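Side-chain contacts in NADH:ubiquinone oxidoreductase, Na translocating, C subunit (Parabacteroides distasonis, PDB 3LWX), which is the C subunit of a sodium-translocating membrane complex and carries a domain of the FMN-binding family: residues L21-V26 with K84-L89; I102-D105 with T110-G113; F116-E121 with A127-P132. All coordinates share one frame; numbering follows the deposited sequence. Where two conformers were deposited one is given.

Interaction 1: L21-V26 with K84-L89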
# COMPACT_ATOMS: atom_id res chain seq x y z
N LEU A 21 -5.52 4.08 -6.43
CA LEU A 21 -5.26 4.09 -7.86
C LEU A 21 -3.77 4.29 -8.19
O LEU A 21 -3.24 3.62 -9.09
CB LEU A 21 -6.13 5.14 -8.56
CG LEU A 21 -7.61 4.78 -8.65
CD1 LEU A 21 -8.42 6.01 -9.03
CD2 LEU A 21 -7.84 3.63 -9.61
N ARG A 22 -3.09 5.17 -7.47
CA ARG A 22 -1.66 5.36 -7.73
C ARG A 22 -0.88 4.07 -7.51
O ARG A 22 0.12 3.84 -8.19
CB ARG A 22 -1.05 6.50 -6.90
CG ARG A 22 -1.52 7.88 -7.35
CD ARG A 22 -0.68 8.98 -6.74
NE ARG A 22 -0.78 9.09 -5.29
CZ ARG A 22 -1.61 9.88 -4.62
NH1 ARG A 22 -2.51 10.64 -5.23
NH2 ARG A 22 -1.55 9.88 -3.29
N SER A 23 -1.32 3.24 -6.57
CA SER A 23 -0.64 1.96 -6.32
C SER A 23 -0.80 0.96 -7.46
O SER A 23 -0.04 -0.01 -7.51
CB SER A 23 -1.09 1.32 -5.01
OG SER A 23 -2.31 0.61 -5.12
N ILE A 24 -1.76 1.21 -8.37
CA ILE A 24 -1.91 0.43 -9.60
C ILE A 24 -1.60 1.30 -10.83
O ILE A 24 -2.09 1.05 -11.93
CB ILE A 24 -3.26 -0.33 -9.72
CG1 ILE A 24 -4.47 0.62 -9.62
CG2 ILE A 24 -3.28 -1.44 -8.66
CD1 ILE A 24 -5.79 -0.03 -10.05
N ASN A 25 -0.79 2.34 -10.63
CA ASN A 25 -0.24 3.13 -11.73
C ASN A 25 -1.28 3.92 -12.50
O ASN A 25 -1.16 4.11 -13.72
CB ASN A 25 0.58 2.21 -12.63
CG ASN A 25 1.61 1.45 -11.82
OD1 ASN A 25 2.32 2.06 -11.04
ND2 ASN A 25 1.62 0.13 -11.93
N VAL A 26 -2.26 4.45 -11.78
CA VAL A 26 -3.33 5.28 -12.35
C VAL A 26 -3.32 6.58 -11.57
O VAL A 26 -3.51 6.59 -10.35
CB VAL A 26 -4.68 4.56 -12.29
CG1 VAL A 26 -5.81 5.50 -12.69
CG2 VAL A 26 -4.62 3.30 -13.16
N LYS A 84 -5.10 -7.69 -9.86
CA LYS A 84 -4.02 -7.08 -9.08
C LYS A 84 -4.57 -6.98 -7.66
O LYS A 84 -5.70 -6.52 -7.47
CB LYS A 84 -3.61 -5.69 -9.57
CG LYS A 84 -3.23 -5.62 -11.04
CD LYS A 84 -1.99 -6.43 -11.37
CE LYS A 84 -1.58 -6.22 -12.82
NZ LYS A 84 -0.46 -7.10 -13.22
N TYR A 85 -3.77 -7.38 -6.67
CA TYR A 85 -4.20 -7.35 -5.28
C TYR A 85 -3.54 -6.17 -4.58
O TYR A 85 -2.31 -6.12 -4.50
CB TYR A 85 -3.85 -8.66 -4.58
CG TYR A 85 -4.45 -9.87 -5.26
CD1 TYR A 85 -5.73 -10.31 -4.93
CD2 TYR A 85 -3.75 -10.58 -6.22
CE1 TYR A 85 -6.28 -11.42 -5.55
CE2 TYR A 85 -4.30 -11.70 -6.85
CZ TYR A 85 -5.57 -12.10 -6.51
OH TYR A 85 -6.11 -13.22 -7.11
N ILE A 86 -4.36 -5.27 -4.07
CA ILE A 86 -3.90 -4.04 -3.43
C ILE A 86 -4.10 -4.18 -1.92
O ILE A 86 -5.20 -4.54 -1.45
CB ILE A 86 -4.69 -2.82 -3.92
CG1 ILE A 86 -4.67 -2.71 -5.44
CG2 ILE A 86 -4.15 -1.52 -3.29
CD1 ILE A 86 -5.73 -1.78 -6.01
N MSE A 87 -3.03 -3.94 -1.16
CA MSE A 87 -2.96 -4.10 0.27
C MSE A 87 -2.62 -2.77 0.92
O MSE A 87 -1.94 -1.93 0.33
CB MSE A 87 -1.91 -5.16 0.60
CG MSE A 87 -2.30 -6.53 0.10
SE MSE A 87 -0.98 -7.88 0.23
CE MSE A 87 0.11 -7.34 -1.28
N ALA A 88 -3.14 -2.58 2.13
CA ALA A 88 -3.00 -1.33 2.87
C ALA A 88 -1.86 -1.41 3.88
O ALA A 88 -1.74 -2.38 4.64
CB ALA A 88 -4.30 -0.99 3.55
N LEU A 89 -1.07 -0.35 3.92
CA LEU A 89 0.08 -0.21 4.79
C LEU A 89 -0.15 0.86 5.85
O LEU A 89 -0.83 1.86 5.62
CB LEU A 89 1.28 0.24 3.97
CG LEU A 89 1.58 -0.60 2.72
CD1 LEU A 89 2.72 0.04 1.94
CD2 LEU A 89 1.88 -2.04 3.07
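The C-terminal end of helix 4-23 is packed on one face of the six-stranded antiparallel sheet, where S23 and I24 meet I86 of strand 82-92. The contact is small and made by side chains, with no hydrogen bond between the two segments. The CG2 branch of I24 does the apolar work. I24 CG2 lies 3.6 Å from I86 CD1 and is nearly as close to I86 CG1, and the two isoleucines cross at about a right angle. I24 CG1 sits between its own backbone N and carbonyl carbon (chi1 57°), which sets CG2 beside the backbone N. The other branch of I86 faces the serine: S23 OG is 3.4 Å from I86 CG2. That hydroxyl is hydrogen-bonded to I20 O, one turn back in the helix. K84 adds its CB, 4.4 Å from I24 CG2, and then leads its amine away to a salt bridge with D105.

The helix ends here in a Schellman motif. V26 N bonds to L21 O at 3.0 Å, N25 N bonds to R22 O, and N25 has positive phi. I24 N also reaches L21 O, from the opposite face of the carbonyl plane. Helix 30-40 touches I24 through L40. The hydroxyl of S23 is thus satisfied within its own helix, and what holds the helix end to I86 is mainly apolar contact between buried branched side chains.

Interaction 2: I102-D105 with T110-G113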
# COMPACT_ATOMS: atom_id res chain seq x y z
N ILE A 102 0.15 -0.98 -1.57
CA ILE A 102 1.05 -1.67 -2.48
C ILE A 102 0.25 -2.75 -3.19
O ILE A 102 -0.58 -3.42 -2.57
CB ILE A 102 2.29 -2.19 -1.74
CG1 ILE A 102 3.38 -2.66 -2.70
CG2 ILE A 102 1.93 -3.28 -0.77
CD1 ILE A 102 4.70 -2.86 -2.00
N SER A 103 0.47 -2.88 -4.49
CA SER A 103 -0.25 -3.87 -5.27
C SER A 103 0.71 -4.92 -5.79
O SER A 103 1.88 -4.64 -6.08
CB SER A 103 -1.00 -3.22 -6.45
OG SER A 103 -0.12 -2.73 -7.43
N VAL A 104 0.19 -6.14 -5.93
CA VAL A 104 0.92 -7.23 -6.53
C VAL A 104 0.16 -7.81 -7.72
O VAL A 104 -1.07 -7.70 -7.83
CB VAL A 104 1.26 -8.36 -5.51
CG1 VAL A 104 2.22 -7.86 -4.44
CG2 VAL A 104 0.00 -8.95 -4.86
N ASP A 105 0.94 -8.42 -8.60
CA ASP A 105 0.44 -9.14 -9.75
C ASP A 105 -0.34 -10.38 -9.33
O ASP A 105 -0.45 -10.72 -8.15
CB ASP A 105 1.62 -9.56 -10.62
CG ASP A 105 2.32 -8.39 -11.31
OD1 ASP A 105 1.70 -7.32 -11.51
OD2 ASP A 105 3.49 -8.56 -11.68
N THR A 110 4.88 -10.53 -6.99
CA THR A 110 5.58 -9.49 -7.71
C THR A 110 4.84 -8.18 -7.58
O THR A 110 3.66 -8.08 -7.92
CB THR A 110 5.74 -9.85 -9.19
OG1 THR A 110 6.36 -11.13 -9.31
CG2 THR A 110 6.57 -8.81 -9.90
N ILE A 111 5.52 -7.14 -7.13
CA ILE A 111 4.90 -5.84 -6.94
C ILE A 111 4.62 -5.16 -8.27
O ILE A 111 5.48 -5.09 -9.16
CB ILE A 111 5.77 -4.95 -6.02
CG1 ILE A 111 5.79 -5.56 -4.61
CG2 ILE A 111 5.26 -3.50 -5.96
CD1 ILE A 111 6.99 -5.16 -3.74
N TYR A 112 3.40 -4.65 -8.40
CA TYR A 112 2.93 -3.95 -9.60
C TYR A 112 3.04 -2.42 -9.43
O TYR A 112 3.35 -1.69 -10.40
CB TYR A 112 1.48 -4.38 -9.89
CG TYR A 112 0.85 -3.75 -11.09
CD1 TYR A 112 1.36 -3.95 -12.36
CD2 TYR A 112 -0.27 -2.96 -10.96
CE1 TYR A 112 0.76 -3.37 -13.49
CE2 TYR A 112 -0.90 -2.39 -12.07
CZ TYR A 112 -0.38 -2.58 -13.34
OH TYR A 112 -0.98 -2.02 -14.44
N GLY A 113 2.81 -1.91 -8.23
CA GLY A 113 2.94 -0.48 -7.96
C GLY A 113 2.83 -0.23 -6.47
O GLY A 113 2.54 -1.13 -5.70
O HOH W 1 5.00 -6.21 -11.77
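S103 and G113 pair across strands 97-104 and 111-118, with S103 N bonded to G113 O at 3.0 Å. Next along, Y112 N donates to S103 O at 2.8 Å. Past that point D105 N reaches T110 O, also at 2.8 Å. V104 and I111 form a non-hydrogen-bonded pair between these last two bonds.

Side chains fill in on both faces. CD1 of I102 meets CD1 of I111 at 3.7 Å. On the face of S103 the Y112 side chain runs past two oxygens. Y112 CG stands opposite its backbone N (chi1 -180°), which carries the ring out past S103 OG. That hydroxyl lies in the plane of the ring, at its edge, with S103 OG 3.5 Å from Y112 CD2. D105 OD1 is 3.4 Å from Y112 CB, and the carboxylate plane is turned 56° from the ring. The other carboxylate oxygen, OD2, lies against CB and CG2 of T110. It also accepts from a water that donates to I111 O, so this water ties the loop end of one strand to the backbone of the other.

Further out, K84 makes a salt bridge to D105 OD1 and a cation-pi contact with Y112. S23 O is hydrogen-bonded to S103 OG. D107 bonds to T110 OG1, and I102 touches L184 and L188 of helix 174-196.

The register shifts by one residue between S103 and V104. Y112 and G113 both face S103, which makes this a classic beta bulge in an antiparallel hairpin at the edge of the sheet.

Interaction 3: F116-E121 with A127-P132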
# COMPACT_ATOMS: atom_id res chain seq x y z
N PHE A 116 3.00 5.87 -1.13
CA PHE A 116 3.28 6.10 0.28
C PHE A 116 2.86 7.51 0.67
O PHE A 116 3.11 8.47 -0.08
CB PHE A 116 4.77 5.89 0.59
CG PHE A 116 5.28 4.53 0.21
CD1 PHE A 116 5.04 3.43 1.01
CD2 PHE A 116 5.96 4.33 -0.97
CE1 PHE A 116 5.49 2.17 0.65
CE2 PHE A 116 6.40 3.07 -1.34
CZ PHE A 116 6.16 2.01 -0.53
N SER A 117 2.34 7.62 1.88
CA SER A 117 1.86 8.86 2.44
C SER A 117 2.36 9.04 3.87
O SER A 117 2.83 8.12 4.52
CB SER A 117 0.33 8.88 2.45
OG SER A 117 -0.19 8.87 1.13
N HIS A 118 2.21 10.26 4.37
CA HIS A 118 2.67 10.59 5.71
C HIS A 118 1.94 11.81 6.23
O HIS A 118 1.41 12.63 5.48
CB HIS A 118 4.17 10.87 5.71
CG HIS A 118 4.54 12.02 4.83
ND1 HIS A 118 4.63 13.31 5.30
CD2 HIS A 118 4.71 12.08 3.49
CE1 HIS A 118 4.88 14.11 4.28
NE2 HIS A 118 4.93 13.39 3.17
N GLN A 119 1.93 11.92 7.55
CA GLN A 119 1.28 13.03 8.24
C GLN A 119 2.11 14.29 8.32
O GLN A 119 1.58 15.39 8.18
CB GLN A 119 0.94 12.57 9.66
CG GLN A 119 0.21 13.59 10.56
CD GLN A 119 1.11 14.57 11.37
OE1 GLN A 119 0.64 15.63 11.77
NE2 GLN A 119 2.37 14.20 11.61
N GLY A 120 3.40 14.14 8.59
CA GLY A 120 4.24 15.30 8.85
C GLY A 120 5.72 15.14 8.62
O GLY A 120 6.52 15.77 9.31
N GLU A 121 6.09 14.31 7.64
CA GLU A 121 7.51 14.17 7.32
C GLU A 121 8.02 15.42 6.59
O GLU A 121 7.25 16.20 6.04
CB GLU A 121 7.80 12.88 6.54
CG GLU A 121 7.36 11.60 7.28
CD GLU A 121 8.01 11.43 8.63
OE1 GLU A 121 9.20 11.04 8.67
OE2 GLU A 121 7.32 11.64 9.66
N ALA A 127 9.70 13.31 3.54
CA ALA A 127 8.52 13.47 2.70
C ALA A 127 8.72 12.95 1.27
O ALA A 127 7.75 12.77 0.54
CB ALA A 127 8.06 14.93 2.67
N GLU A 128 9.97 12.70 0.89
CA GLU A 128 10.27 12.20 -0.45
C GLU A 128 9.72 10.80 -0.70
O GLU A 128 9.66 10.38 -1.85
CB GLU A 128 11.78 12.23 -0.70
CG GLU A 128 12.33 13.63 -0.83
CD GLU A 128 12.06 14.20 -2.19
OE1 GLU A 128 12.73 13.76 -3.15
OE2 GLU A 128 11.19 15.07 -2.33
N ILE A 129 9.28 10.10 0.34
CA ILE A 129 8.67 8.79 0.13
C ILE A 129 7.40 8.87 -0.72
O ILE A 129 6.99 7.88 -1.30
CB ILE A 129 8.38 8.01 1.45
CG1 ILE A 129 7.29 8.71 2.29
CG2 ILE A 129 9.68 7.79 2.23
CD1 ILE A 129 6.87 7.92 3.51
N SER A 130 6.76 10.04 -0.73
CA SER A 130 5.53 10.23 -1.49
C SER A 130 5.74 10.53 -2.97
O SER A 130 4.77 10.71 -3.69
CB SER A 130 4.68 11.33 -0.85
OG SER A 130 4.23 10.95 0.43
N LYS A 131 6.98 10.53 -3.43
CA LYS A 131 7.31 10.85 -4.81
C LYS A 131 7.55 9.59 -5.63
O LYS A 131 8.09 8.59 -5.12
CB LYS A 131 8.58 11.70 -4.86
CG LYS A 131 8.57 12.95 -4.02
CD LYS A 131 7.60 14.00 -4.51
CE LYS A 131 8.01 14.54 -5.87
N PRO A 132 7.23 9.63 -6.93
CA PRO A 132 7.46 8.46 -7.79
C PRO A 132 8.91 8.00 -7.84
O PRO A 132 9.16 6.80 -8.02
CB PRO A 132 6.98 8.92 -9.17
CG PRO A 132 6.04 10.00 -8.92
CD PRO A 132 6.42 10.66 -7.62
O HOH W 2 4.79 7.19 -2.99
O HOH W 3 1.92 12.12 1.85
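The H118 ring has S130 OG at its edge, near the ring plane, 3.3 Å from CD2. The methyl of A127 approaches the same ring obliquely, with CB 3.5 Å from H118 NE2. The F116 ring has I129 O at its edge, near the ring plane, and it meets the rings of F134 and F138, with planes about 60° and 50° apart. H118 CG sits between the backbone N and the carbonyl carbon (chi1 60°), which turns the imidazole toward A127 and S130. The ring is also held from its own segment: E121 N donates to H118 ND1 at 2.9 Å, tilted from the ring plane.

The contact joins the end of edge strand 111-118 to the 3-10 segment that runs to S130, just before helix 132-135. S130 OG donates to F116 O at 2.8 Å, tilted from the carbonyl plane. Two waters continue the link. One accepts from F116 N and donates to I129 O. The other accepts from H118 N and donates to S130 OG.

I129 CD1 lies 4.1 Å from F116 CB, and the same residue touches T176 and V180 of helix 174-196. E121 brings CB to within 3.6 Å of A127 N, while its carboxylate turns away to T176 OG1 and to the backbone N of L94 and W95.

Overall arrangement
All three interactions reach the same antiparallel sheet. Interactions 1 and 2 are neighbours, with centres about 7 Å apart. They are joined by a salt bridge from K84 NZ to D105 OD1 at 2.8 Å and by a hydrogen bond between S23 O and S103 OG at 2.7 Å. I24 CG2 also packs on S103 OG. Interactions 2 and 3 use the same strand 111-118 and adjoin in sequence, with no other contact between them, and their centres lie about 19 Å apart. Interaction 3 meets interaction 1 through L89 CD1 and F116 CE1, 3.7 Å apart. All four segments of interactions 2 and 3 belong to the FMN-binding domain.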